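Local coordinates for putative uncharacterized protein (Chaetomium thermophilum, PDB 5T8V) that probably loads cohesin onto chromatin, as SCC2/Nipped-B family members do, the chain being a C-terminal fragment containing HEAT repeats, at residues D715-N720 against S727-G732; L675-I680 against M710-D715; N150-A155 against S205-L210; E19-L24 against T77-D82. All blocks are in the same frame, centred on the assembly; numbering follows the deposited sequence.

All four contacts join helices, or a helix and the loop before one, in the elongated, mostly helical chain, and they fall into two pairs. Interactions 1 and 2 lie 11 Å apart between centres and share Asp715 on helix 703-719, which packs against helix 666-682 in interaction 2 and against helix 723-735 in interaction 1. They touch directly: Ile716 CD1 lies 4.0 Å from Ile680 CD1. Interactions 3 and 4 belong to the N-terminal part of the fragment; their centres are 22 Å apart and their nearest atoms about 13 Å apart, without touching. Between interactions 2 and 3 the centres are 68 Å apart, so the two pairs lie in separate regions of the chain.

Interaction 1. Residues D715-N720 against S727-G732; sequences DIYLRN and SAIANG
Tyr717 and Ile729 form the heart of an apolar contact between helices 703-719 and 723-735, which follow each other closely in the chain and run in roughly antiparallel directions. The aromatic ring meets Ile729 with its edge: CB of the isoleucine lies near the ring plane, 4.0 Å from Tyr717 CD2. The branch methyl Ile729 CG2 reaches back along the tyrosine, 4.1 Å from Tyr717 CD2 and 4.2 Å from Tyr717 CB, as the two side chains pass each other heading in opposite directions. With CG anti to the backbone N (chi1 -176°), the tyrosine is extended across the gap to the next helix. One ring atom farther out, Tyr717 CE2 comes 4.4 Å from Ala730 CB, which approaches the ring obliquely. All three touching residues are buried.

The polar interactions lie within the helices or lead elsewhere. Asn720 N still bonds to Ile716 O at 2.9 Å, although Asn720 is the first residue to leave helical geometry. The guanidinium of Arg726 makes a cation-pi contact with the Tyr717 ring, and its NE donates to Tyr717 O, tying the tyrosine to the start of the second helix at two points.

Around this helical hairpin, helix 773-786 packs on Tyr717 through Leu779 and on Ala730 through Thr783, while helix 685-696 brings Val695 against Ile729.

Interaction 2. Residues L675-I680 against M710-D715; sequences LISKCI and MKLAKD
Leu712 reaches from helix 703-719 to Ile676 and Ser677 on helix 666-682, and its two methyls divide the work. Its CB points toward the facing helix, where the nearest backbones, at Ser677 and Leu712, are 7.3 Å apart between CA atoms. From CB the chain continues to CG, set anti to the backbone N (chi1 173°), which carries the branch point outward into the gap. There the leucine forks. One methyl, CD1, settles beside the serine: Ser677 OG lies 3.8 Å from Leu712 CD1, and Ser677 CB is at almost the same distance, 3.9 Å. The other, CD2, turns to the isoleucine and stands 4.3 Å from Ile676 CG2. The helices run in the same general direction, with helix 685-696 between them in sequence. That helix closes over the pair, Met690 packing on Ile676 and Val694 on Leu712.

No hydrogen bond crosses between the segments. The serine hydroxyl meets a methyl group here, and Ser677 is partly exposed, whereas Ile676 and Leu712 are buried. The direct contact therefore rests on van der Waals packing and the burial of a modest 115 Å² of mainly apolar surface.

Interaction 3. Residues N150-A155 against S205-L210; sequences NAIEQA and SMMSEL
Segments 150-155 and 205-210, each a stretch inside a longer helix, face each other with Ala155 and Met207 as their closest backbones, 8.2 Å between CA atoms. Their axes approach to 11.9 Å and run at 144° to one another, antiparallel but well splayed. Such a wide spacing means that the side chains, and not the backbones, have to close the gap.

Met207 closes one end of it. CG sits beside the backbone N, and the chain then bends at both following torsions (chi2 -63°, chi3 -69°), folding the thioether into a compact hook. Its sulfur rests on the small side chain opposite, Met207 SD being 3.8 Å from Ala155 CB. The terminal methyl curls on toward the isoleucine one turn earlier, where Met207 CE lies 4.3 Å from Ile152 CG2.

The other end belongs to Leu210, one turn beyond Met207. Its methyl CD2 lies on the longer branch of Ile152, 4.0 Å from Ile152 CG1 and 4.1 Å from Ile152 CD1, the two side chains meeting at a slant. Ile152 is thus shared: the short branch CG2 serves the methionine, and the CG1-CD1 arm serves the leucine. All four residues are buried, and the contact is wholly apolar.

In this mostly helical N-terminal part of the fragment, the contact joins helix 149-172 to helix 190-213. Helix 120-136 touches both, through Ala130 on Ala155 and Met134 on Leu210, and the loop after it adds Met137 against Ile152 and Cys138 against Leu210.

Interaction 4. Residues E19-L24 against T77-D82; sequences ELKAYL and TVPLDD
Leu20 O accepts a hydrogen bond from Leu24 N at 2.9 Å, an ordinary helical bond that sets the two leucines one turn apart, where they meet Val78 and Asp82. The setting is the N-terminal end, mostly helical, of a fragment known for its HEAT repeats: helix 9-36 packs against the loop that leads into helix 81-96.

The apolar part of the contact is carried by Leu20. Its methyl CD2 lies 3.9 Å from Val78 CG2, the two side chains crossing at about a right angle. Both residues are buried, and Val78 is anchored further by its carbonyl O, which accepts a hydrogen bond from Arg141 NH1. Helix 56-71 also packs on Leu20, through Ala65 and Leu66.

Lys21, partly exposed, extends toward Pro79. Its aliphatic chain is extended beyond CG and brings CE to 3.8 Å from Pro79 CD, so that methylene groups rather than the charge make the closest touch. The ammonium ends near the same ring, with Lys21 NZ 4.0 Å from Pro79 CG. It is 6.6 Å from Asp82 OD2, too far for a salt bridge, though the opposite charges may still attract weakly.

Near the start of helix 81-96, Asp82 points toward helix 9-36, and its carboxylate is packed on Leu24. The leucine holds CG anti to the backbone N (chi1 -165°), presenting one methyl almost evenly to the group: Leu24 CD2 is 3.7 Å from Asp82 OD1 and 3.9 Å from Asp82 OD2.

Interaction 1. Residues D715-N720 against S727-G732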
loop_
_atom_site.group_PDB
_atom_site.type_symbol
_atom_site.label_atom_id
_atom_site.label_comp_id
_atom_site.label_asym_id
_atom_site.label_seq_id
_atom_site.Cartn_x
_atom_site.Cartn_y
_atom_site.Cartn_z
ATOM N N ASP A 715 -13.471 10.705 10.307
ATOM C CA ASP A 715 -13.812 9.574 11.164
ATOM C C ASP A 715 -13.033 9.623 12.473
ATOM O O ASP A 715 -13.601 9.427 13.557
ATOM C CB ASP A 715 -13.546 8.260 10.428
ATOM C CG ASP A 715 -14.463 8.064 9.232
ATOM O OD1 ASP A 715 -15.623 8.526 9.288
ATOM O OD2 ASP A 715 -14.023 7.448 8.237
ATOM N N ILE A 716 -11.730 9.902 12.397
ATOM C CA ILE A 716 -10.913 9.980 13.605
ATOM C C ILE A 716 -11.375 11.132 14.487
ATOM O O ILE A 716 -11.400 11.020 15.719
ATOM C CB ILE A 716 -9.426 10.117 13.234
ATOM C CG1 ILE A 716 -8.967 8.901 12.419
ATOM C CG2 ILE A 716 -8.580 10.261 14.488
ATOM C CD1 ILE A 716 -7.632 9.085 11.724
ATOM N N TYR A 717 -11.735 12.263 13.875
ATOM C CA TYR A 717 -12.241 13.388 14.655
ATOM C C TYR A 717 -13.454 12.977 15.474
ATOM O O TYR A 717 -13.580 13.355 16.645
ATOM C CB TYR A 717 -12.590 14.556 13.733
ATOM C CG TYR A 717 -13.037 15.805 14.467
ATOM C CD1 TYR A 717 -14.328 15.918 14.966
ATOM C CD2 TYR A 717 -12.170 16.872 14.655
ATOM C CE1 TYR A 717 -14.740 17.053 15.636
ATOM C CE2 TYR A 717 -12.574 18.014 15.323
ATOM C CZ TYR A 717 -13.860 18.099 15.812
ATOM O OH TYR A 717 -14.269 19.232 16.478
ATOM N N LEU A 718 -14.362 12.199 14.879
ATOM C CA LEU A 718 -15.538 11.760 15.624
ATOM C C LEU A 718 -15.172 10.733 16.689
ATOM O O LEU A 718 -15.757 10.730 17.779
ATOM C CB LEU A 718 -16.587 11.191 14.668
ATOM C CG LEU A 718 -17.158 12.153 13.621
ATOM C CD1 LEU A 718 -18.238 11.458 12.805
ATOM C CD2 LEU A 718 -17.707 13.424 14.265
ATOM N N ARG A 719 -14.207 9.856 16.402
ATOM C CA ARG A 719 -13.839 8.820 17.364
ATOM C C ARG A 719 -13.152 9.414 18.588
ATOM O O ARG A 719 -13.581 9.194 19.726
ATOM C CB ARG A 719 -12.920 7.787 16.709
ATOM C CG ARG A 719 -13.590 6.884 15.695
ATOM C CD ARG A 719 -12.768 5.624 15.468
ATOM N NE ARG A 719 -12.500 5.386 14.049
ATOM C CZ ARG A 719 -11.337 5.601 13.439
ATOM N NH1 ARG A 719 -10.284 6.061 14.109
ATOM N NH2 ARG A 719 -11.222 5.344 12.144
ATOM N N ASN A 720 -12.071 10.157 18.371
ATOM C CA ASN A 720 -11.178 10.574 19.443
ATOM C C ASN A 720 -11.633 11.904 20.032
ATOM O O ASN A 720 -11.849 12.873 19.297
ATOM C CB ASN A 720 -9.749 10.691 18.915
ATOM C CG ASN A 720 -8.713 10.358 19.959
ATOM O OD1 ASN A 720 -8.796 10.806 21.101
ATOM N ND2 ASN A 720 -7.725 9.558 19.574
ATOM N N SER A 727 -8.330 19.508 17.324
ATOM C CA SER A 727 -7.994 20.862 16.895
ATOM C C SER A 727 -7.048 20.849 15.699
ATOM O O SER A 727 -7.193 21.662 14.780
ATOM C CB SER A 727 -7.384 21.646 18.057
ATOM O OG SER A 727 -6.188 21.042 18.516
ATOM N N ALA A 728 -6.073 19.935 15.688
ATOM C CA ALA A 728 -5.169 19.842 14.542
ATOM C C ALA A 728 -5.916 19.402 13.286
ATOM O O ALA A 728 -5.721 19.968 12.200
ATOM C CB ALA A 728 -4.028 18.877 14.859
ATOM N N ILE A 729 -6.770 18.383 13.418
ATOM C CA ILE A 729 -7.627 17.946 12.315
ATOM C C ILE A 729 -8.395 19.135 11.755
ATOM O O ILE A 729 -8.340 19.432 10.556
ATOM C CB ILE A 729 -8.596 16.845 12.785
ATOM C CG1 ILE A 729 -7.858 15.664 13.436
ATOM C CG2 ILE A 729 -9.457 16.357 11.622
ATOM C CD1 ILE A 729 -6.980 14.885 12.510
ATOM N N ALA A 730 -9.131 19.830 12.625
ATOM C CA ALA A 730 -9.969 20.934 12.171
ATOM C C ALA A 730 -9.135 22.031 11.526
ATOM O O ALA A 730 -9.575 22.670 10.563
ATOM C CB ALA A 730 -10.778 21.494 13.342
ATOM N N ASN A 731 -7.926 22.264 12.039
ATOM C CA ASN A 731 -7.071 23.293 11.459
ATOM C C ASN A 731 -6.647 22.918 10.045
ATOM O O ASN A 731 -6.667 23.764 9.142
ATOM C CB ASN A 731 -5.847 23.524 12.345
ATOM C CG ASN A 731 -5.075 24.767 11.954
ATOM O OD1 ASN A 731 -4.343 24.770 10.964
ATOM N ND2 ASN A 731 -5.235 25.834 12.730
ATOM N N GLY A 732 -6.268 21.656 9.828
ATOM C CA GLY A 732 -5.922 21.227 8.480
ATOM C C GLY A 732 -7.109 21.271 7.536
ATOM O O GLY A 732 -7.034 21.842 6.441
#

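Interaction 2. Residues L675-I680 against M710-D715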
loop_
_atom_site.group_PDB
_atom_site.type_symbol
_atom_site.label_atom_id
_atom_site.label_comp_id
_atom_site.label_asym_id
_atom_site.label_seq_id
_atom_site.Cartn_x
_atom_site.Cartn_y
_atom_site.Cartn_z
ATOM N N LEU A 675 -4.236 1.219 4.788
ATOM C CA LEU A 675 -3.495 0.445 5.781
ATOM C C LEU A 675 -3.455 1.162 7.124
ATOM O O LEU A 675 -3.662 0.542 8.173
ATOM C CB LEU A 675 -2.078 0.163 5.284
ATOM C CG LEU A 675 -1.952 -0.657 3.999
ATOM C CD1 LEU A 675 -0.497 -1.049 3.792
ATOM C CD2 LEU A 675 -2.848 -1.895 4.015
ATOM N N ILE A 676 -3.181 2.470 7.113
ATOM C CA ILE A 676 -3.219 3.247 8.351
ATOM C C ILE A 676 -4.557 3.053 9.051
ATOM O O ILE A 676 -4.620 2.853 10.271
ATOM C CB ILE A 676 -2.944 4.734 8.053
ATOM C CG1 ILE A 676 -1.479 4.921 7.643
ATOM C CG2 ILE A 676 -3.283 5.609 9.264
ATOM C CD1 ILE A 676 -1.136 6.321 7.178
ATOM N N SER A 677 -5.650 3.098 8.287
ATOM C CA SER A 677 -6.971 2.933 8.879
ATOM C C SER A 677 -7.117 1.560 9.522
ATOM O O SER A 677 -7.660 1.440 10.626
ATOM C CB SER A 677 -8.052 3.147 7.822
ATOM O OG SER A 677 -9.344 3.090 8.401
ATOM N N LYS A 678 -6.639 0.509 8.850
ATOM C CA LYS A 678 -6.741 -0.825 9.432
ATOM C C LYS A 678 -5.929 -0.927 10.719
ATOM O O LYS A 678 -6.402 -1.482 11.721
ATOM C CB LYS A 678 -6.283 -1.877 8.421
ATOM C CG LYS A 678 -6.581 -3.316 8.835
ATOM C CD LYS A 678 -8.072 -3.540 9.035
ATOM C CE LYS A 678 -8.533 -4.837 8.398
ATOM N NZ LYS A 678 -10.000 -5.044 8.557
ATOM N N CYS A 679 -4.705 -0.395 10.714
ATOM C CA CYS A 679 -3.908 -0.360 11.934
ATOM C C CYS A 679 -4.678 0.309 13.063
ATOM O O CYS A 679 -4.827 -0.256 14.153
ATOM C CB CYS A 679 -2.590 0.373 11.677
ATOM S SG CYS A 679 -1.488 -0.454 10.507
ATOM N N ILE A 680 -5.183 1.521 12.814
ATOM C CA ILE A 680 -5.941 2.240 13.836
ATOM C C ILE A 680 -7.118 1.400 14.312
ATOM O O ILE A 680 -7.492 1.436 15.490
ATOM C CB ILE A 680 -6.404 3.603 13.286
ATOM C CG1 ILE A 680 -5.196 4.478 12.950
ATOM C CG2 ILE A 680 -7.302 4.315 14.295
ATOM C CD1 ILE A 680 -5.534 5.674 12.084
ATOM N N MET A 710 -8.560 13.233 4.431
ATOM C CA MET A 710 -9.412 14.081 5.255
ATOM C C MET A 710 -10.745 13.428 5.594
ATOM O O MET A 710 -11.360 13.798 6.601
ATOM C CB MET A 710 -9.638 15.434 4.575
ATOM C CG MET A 710 -10.255 15.384 3.195
ATOM S SD MET A 710 -10.371 17.031 2.458
ATOM C CE MET A 710 -8.642 17.482 2.299
ATOM N N LYS A 711 -11.205 12.461 4.798
ATOM C CA LYS A 711 -12.341 11.650 5.224
ATOM C C LYS A 711 -11.952 10.770 6.409
ATOM O O LYS A 711 -12.655 10.727 7.430
ATOM C CB LYS A 711 -12.846 10.802 4.055
ATOM C CG LYS A 711 -14.283 10.315 4.206
ATOM C CD LYS A 711 -15.282 11.444 3.994
ATOM C CE LYS A 711 -16.718 10.948 4.095
ATOM N NZ LYS A 711 -17.711 12.042 3.890
ATOM N N LEU A 712 -10.824 10.067 6.290
ATOM C CA LEU A 712 -10.290 9.324 7.426
ATOM C C LEU A 712 -10.109 10.233 8.636
ATOM O O LEU A 712 -10.467 9.866 9.761
ATOM C CB LEU A 712 -8.962 8.672 7.040
ATOM C CG LEU A 712 -8.173 7.980 8.156
ATOM C CD1 LEU A 712 -8.958 6.817 8.737
ATOM C CD2 LEU A 712 -6.823 7.511 7.636
ATOM N N ALA A 713 -9.557 11.430 8.418
ATOM C CA ALA A 713 -9.371 12.371 9.515
ATOM C C ALA A 713 -10.701 12.798 10.116
ATOM O O ALA A 713 -10.766 13.128 11.305
ATOM C CB ALA A 713 -8.592 13.592 9.032
ATOM N N LYS A 714 -11.768 12.814 9.314
ATOM C CA LYS A 714 -13.099 13.073 9.855
ATOM C C LYS A 714 -13.528 11.950 10.790
ATOM O O LYS A 714 -13.908 12.195 11.945
ATOM C CB LYS A 714 -14.100 13.243 8.712
ATOM C CG LYS A 714 -15.571 13.151 9.111
ATOM C CD LYS A 714 -16.456 13.091 7.879
ATOM C CE LYS A 714 -17.860 12.632 8.229
ATOM N NZ LYS A 714 -18.703 12.462 7.014
ATOM N N ASP A 715 -13.471 10.705 10.307
ATOM C CA ASP A 715 -13.812 9.574 11.164
ATOM C C ASP A 715 -13.033 9.623 12.473
ATOM O O ASP A 715 -13.601 9.427 13.557
ATOM C CB ASP A 715 -13.546 8.260 10.428
ATOM C CG ASP A 715 -14.463 8.064 9.232
ATOM O OD1 ASP A 715 -15.623 8.526 9.288
ATOM O OD2 ASP A 715 -14.023 7.448 8.237
#

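Interaction 3. Residues N150-A155 against S205-L210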
loop_
_atom_site.group_PDB
_atom_site.type_symbol
_atom_site.label_atom_id
_atom_site.label_comp_id
_atom_site.label_asym_id
_atom_site.label_seq_id
_atom_site.Cartn_x
_atom_site.Cartn_y
_atom_site.Cartn_z
ATOM N N ASN A 150 1.599 -66.081 -14.140
ATOM C CA ASN A 150 0.318 -66.028 -14.833
ATOM C C ASN A 150 -0.818 -65.682 -13.879
ATOM O O ASN A 150 -1.761 -64.983 -14.263
ATOM C CB ASN A 150 0.046 -67.360 -15.528
ATOM C CG ASN A 150 -1.225 -67.333 -16.351
ATOM O OD1 ASN A 150 -1.293 -66.670 -17.386
ATOM N ND2 ASN A 150 -2.238 -68.061 -15.899
ATOM N N ALA A 151 -0.757 -66.166 -12.637
ATOM C CA ALA A 151 -1.790 -65.815 -11.667
ATOM C C ALA A 151 -1.796 -64.314 -11.414
ATOM O O ALA A 151 -2.858 -63.676 -11.392
ATOM C CB ALA A 151 -1.577 -66.584 -10.363
ATOM N N ILE A 152 -0.613 -63.728 -11.224
ATOM C CA ILE A 152 -0.515 -62.277 -11.105
ATOM C C ILE A 152 -1.122 -61.611 -12.330
ATOM O O ILE A 152 -1.870 -60.634 -12.217
ATOM C CB ILE A 152 0.951 -61.850 -10.898
ATOM C CG1 ILE A 152 1.492 -62.440 -9.593
ATOM C CG2 ILE A 152 1.065 -60.327 -10.873
ATOM C CD1 ILE A 152 2.972 -62.237 -9.385
ATOM N N GLU A 153 -0.819 -62.131 -13.522
ATOM C CA GLU A 153 -1.362 -61.542 -14.741
ATOM C C GLU A 153 -2.888 -61.550 -14.719
ATOM O O GLU A 153 -3.534 -60.546 -15.045
ATOM C CB GLU A 153 -0.832 -62.296 -15.962
ATOM C CG GLU A 153 -0.698 -61.436 -17.207
ATOM C CD GLU A 153 0.352 -60.353 -17.050
ATOM O OE1 GLU A 153 1.254 -60.518 -16.201
ATOM O OE2 GLU A 153 0.273 -59.337 -17.771
ATOM N N GLN A 154 -3.482 -62.681 -14.333
ATOM C CA GLN A 154 -4.937 -62.782 -14.269
ATOM C C GLN A 154 -5.511 -61.784 -13.271
ATOM O O GLN A 154 -6.467 -61.061 -13.576
ATOM C CB GLN A 154 -5.342 -64.209 -13.895
ATOM C CG GLN A 154 -4.967 -65.255 -14.931
ATOM C CD GLN A 154 -5.130 -66.675 -14.416
ATOM O OE1 GLN A 154 -4.988 -66.937 -13.220
ATOM N NE2 GLN A 154 -5.431 -67.600 -15.320
ATOM N N ALA A 155 -4.941 -61.736 -12.064
ATOM C CA ALA A 155 -5.416 -60.790 -11.059
ATOM C C ALA A 155 -5.358 -59.361 -11.586
ATOM O O ALA A 155 -6.318 -58.592 -11.447
ATOM C CB ALA A 155 -4.586 -60.930 -9.783
ATOM N N SER A 205 -6.338 -54.172 -2.667
ATOM C CA SER A 205 -5.480 -54.103 -1.491
ATOM C C SER A 205 -4.572 -55.321 -1.410
ATOM O O SER A 205 -3.407 -55.215 -1.000
ATOM C CB SER A 205 -6.328 -53.980 -0.226
ATOM O OG SER A 205 -6.936 -55.215 0.101
ATOM N N MET A 206 -5.080 -56.491 -1.808
ATOM C CA MET A 206 -4.246 -57.686 -1.793
ATOM C C MET A 206 -3.085 -57.571 -2.773
ATOM O O MET A 206 -2.013 -58.131 -2.525
ATOM C CB MET A 206 -5.079 -58.925 -2.113
ATOM C CG MET A 206 -4.303 -60.231 -1.972
ATOM S SD MET A 206 -3.648 -60.473 -0.306
ATOM C CE MET A 206 -1.954 -60.910 -0.676
ATOM N N MET A 207 -3.280 -56.870 -3.892
ATOM C CA MET A 207 -2.169 -56.621 -4.807
ATOM C C MET A 207 -1.158 -55.668 -4.185
ATOM O O MET A 207 0.062 -55.891 -4.280
ATOM C CB MET A 207 -2.690 -56.055 -6.128
ATOM C CG MET A 207 -3.662 -56.965 -6.854
ATOM S SD MET A 207 -2.921 -58.526 -7.365
ATOM C CE MET A 207 -1.803 -57.976 -8.651
ATOM N N SER A 208 -1.646 -54.595 -3.552
ATOM C CA SER A 208 -0.753 -53.707 -2.813
ATOM C C SER A 208 0.125 -54.495 -1.855
ATOM O O SER A 208 1.333 -54.249 -1.759
ATOM C CB SER A 208 -1.557 -52.657 -2.045
ATOM O OG SER A 208 -2.126 -51.705 -2.925
ATOM N N GLU A 209 -0.465 -55.453 -1.139
ATOM C CA GLU A 209 0.333 -56.312 -0.270
ATOM C C GLU A 209 1.292 -57.176 -1.080
ATOM O O GLU A 209 2.458 -57.338 -0.705
ATOM C CB GLU A 209 -0.586 -57.185 0.585
ATOM C CG GLU A 209 0.142 -58.139 1.516
ATOM C CD GLU A 209 -0.810 -58.979 2.343
ATOM O OE1 GLU A 209 -1.998 -58.604 2.446
ATOM O OE2 GLU A 209 -0.369 -60.017 2.883
ATOM N N LEU A 210 0.821 -57.729 -2.201
ATOM C CA LEU A 210 1.640 -58.630 -3.005
ATOM C C LEU A 210 2.965 -57.988 -3.384
ATOM O O LEU A 210 4.038 -58.545 -3.122
ATOM C CB LEU A 210 0.885 -59.047 -4.269
ATOM C CG LEU A 210 1.683 -59.919 -5.254
ATOM C CD1 LEU A 210 1.694 -61.371 -4.801
ATOM C CD2 LEU A 210 1.138 -59.792 -6.660
#

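Interaction 4. Residues E19-L24 against T77-D82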
loop_
_atom_site.group_PDB
_atom_site.type_symbol
_atom_site.label_atom_id
_atom_site.label_comp_id
_atom_site.label_asym_id
_atom_site.label_seq_id
_atom_site.Cartn_x
_atom_site.Cartn_y
_atom_site.Cartn_z
ATOM N N GLU A 19 -8.004 -75.808 11.828
ATOM C CA GLU A 19 -9.197 -75.190 11.257
ATOM C C GLU A 19 -9.062 -75.047 9.748
ATOM O O GLU A 19 -9.975 -75.405 8.992
ATOM C CB GLU A 19 -9.449 -73.831 11.913
ATOM C CG GLU A 19 -9.959 -73.918 13.344
ATOM C CD GLU A 19 -10.162 -72.554 13.980
ATOM O OE1 GLU A 19 -9.740 -71.545 13.375
ATOM O OE2 GLU A 19 -10.743 -72.492 15.083
ATOM N N LEU A 20 -7.919 -74.532 9.284
ATOM C CA LEU A 20 -7.716 -74.393 7.847
ATOM C C LEU A 20 -7.703 -75.752 7.159
ATOM O O LEU A 20 -8.205 -75.888 6.039
ATOM C CB LEU A 20 -6.418 -73.643 7.555
ATOM C CG LEU A 20 -6.155 -73.487 6.054
ATOM C CD1 LEU A 20 -5.736 -72.074 5.716
ATOM C CD2 LEU A 20 -5.103 -74.481 5.578
ATOM N N LYS A 21 -7.121 -76.766 7.799
ATOM C CA LYS A 21 -7.137 -78.103 7.216
ATOM C C LYS A 21 -8.565 -78.612 7.072
ATOM O O LYS A 21 -8.961 -79.100 6.006
ATOM C CB LYS A 21 -6.305 -79.065 8.067
ATOM C CG LYS A 21 -4.800 -78.900 7.908
ATOM C CD LYS A 21 -4.052 -80.144 8.374
ATOM C CE LYS A 21 -2.548 -79.969 8.241
ATOM N NZ LYS A 21 -1.815 -81.269 8.271
ATOM N N ALA A 22 -9.359 -78.495 8.138
ATOM C CA ALA A 22 -10.742 -78.960 8.098
ATOM C C ALA A 22 -11.521 -78.250 6.998
ATOM O O ALA A 22 -12.101 -78.891 6.112
ATOM C CB ALA A 22 -11.404 -78.741 9.459
ATOM N N TYR A 23 -11.543 -76.916 7.037
ATOM C CA TYR A 23 -12.274 -76.167 6.020
ATOM C C TYR A 23 -11.781 -76.517 4.622
ATOM O O TYR A 23 -12.578 -76.629 3.682
ATOM C CB TYR A 23 -12.136 -74.667 6.270
ATOM C CG TYR A 23 -13.201 -73.862 5.571
ATOM C CD1 TYR A 23 -13.209 -73.739 4.188
ATOM C CD2 TYR A 23 -14.208 -73.238 6.292
ATOM C CE1 TYR A 23 -14.185 -73.017 3.545
ATOM C CE2 TYR A 23 -15.189 -72.511 5.657
ATOM C CZ TYR A 23 -15.171 -72.402 4.284
ATOM O OH TYR A 23 -16.146 -71.680 3.643
ATOM N N LEU A 24 -10.468 -76.690 4.467
ATOM C CA LEU A 24 -9.899 -77.040 3.170
ATOM C C LEU A 24 -10.469 -78.360 2.666
ATOM O O LEU A 24 -10.934 -78.456 1.522
ATOM C CB LEU A 24 -8.378 -77.116 3.287
ATOM C CG LEU A 24 -7.551 -77.125 2.005
ATOM C CD1 LEU A 24 -7.489 -75.729 1.405
ATOM C CD2 LEU A 24 -6.151 -77.650 2.293
ATOM N N THR A 77 3.516 -75.365 7.511
ATOM C CA THR A 77 3.148 -76.749 7.784
ATOM C C THR A 77 2.012 -77.242 6.899
ATOM O O THR A 77 1.832 -78.459 6.772
ATOM C CB THR A 77 2.754 -76.905 9.255
ATOM O OG1 THR A 77 3.717 -76.239 10.082
ATOM C CG2 THR A 77 2.694 -78.379 9.646
ATOM N N VAL A 78 1.246 -76.338 6.293
ATOM C CA VAL A 78 0.149 -76.719 5.407
ATOM C C VAL A 78 0.689 -77.659 4.335
ATOM O O VAL A 78 1.689 -77.331 3.681
ATOM C CB VAL A 78 -0.515 -75.484 4.776
ATOM C CG1 VAL A 78 -1.494 -75.891 3.670
ATOM C CG2 VAL A 78 -1.233 -74.675 5.843
ATOM N N PRO A 79 0.076 -78.820 4.113
ATOM C CA PRO A 79 0.579 -79.726 3.074
ATOM C C PRO A 79 0.690 -79.024 1.731
ATOM O O PRO A 79 -0.256 -78.395 1.255
ATOM C CB PRO A 79 -0.468 -80.846 3.047
ATOM C CG PRO A 79 -1.067 -80.833 4.404
ATOM C CD PRO A 79 -1.066 -79.398 4.840
ATOM N N LEU A 80 1.871 -79.130 1.121
ATOM C CA LEU A 80 2.091 -78.524 -0.188
ATOM C C LEU A 80 1.131 -79.093 -1.225
ATOM O O LEU A 80 0.446 -78.344 -1.931
ATOM C CB LEU A 80 3.539 -78.748 -0.622
ATOM C CG LEU A 80 3.906 -78.345 -2.053
ATOM C CD1 LEU A 80 3.934 -76.831 -2.192
ATOM C CD2 LEU A 80 5.233 -78.964 -2.452
ATOM N N ASP A 81 1.063 -80.425 -1.322
ATOM C CA ASP A 81 0.351 -81.066 -2.424
ATOM C C ASP A 81 -1.087 -80.583 -2.555
ATOM O O ASP A 81 -1.621 -80.532 -3.669
ATOM C CB ASP A 81 0.380 -82.587 -2.248
ATOM C CG ASP A 81 1.481 -83.248 -3.057
ATOM O OD1 ASP A 81 2.457 -82.559 -3.417
ATOM O OD2 ASP A 81 1.369 -84.463 -3.331
ATOM N N ASP A 82 -1.735 -80.224 -1.446
ATOM C CA ASP A 82 -3.115 -79.761 -1.494
ATOM C C ASP A 82 -3.226 -78.238 -1.502
ATOM O O ASP A 82 -4.336 -77.708 -1.391
ATOM C CB ASP A 82 -3.924 -80.363 -0.337
ATOM C CG ASP A 82 -3.451 -79.903 1.030
ATOM O OD1 ASP A 82 -2.883 -78.797 1.141
ATOM O OD2 ASP A 82 -3.665 -80.656 2.004
#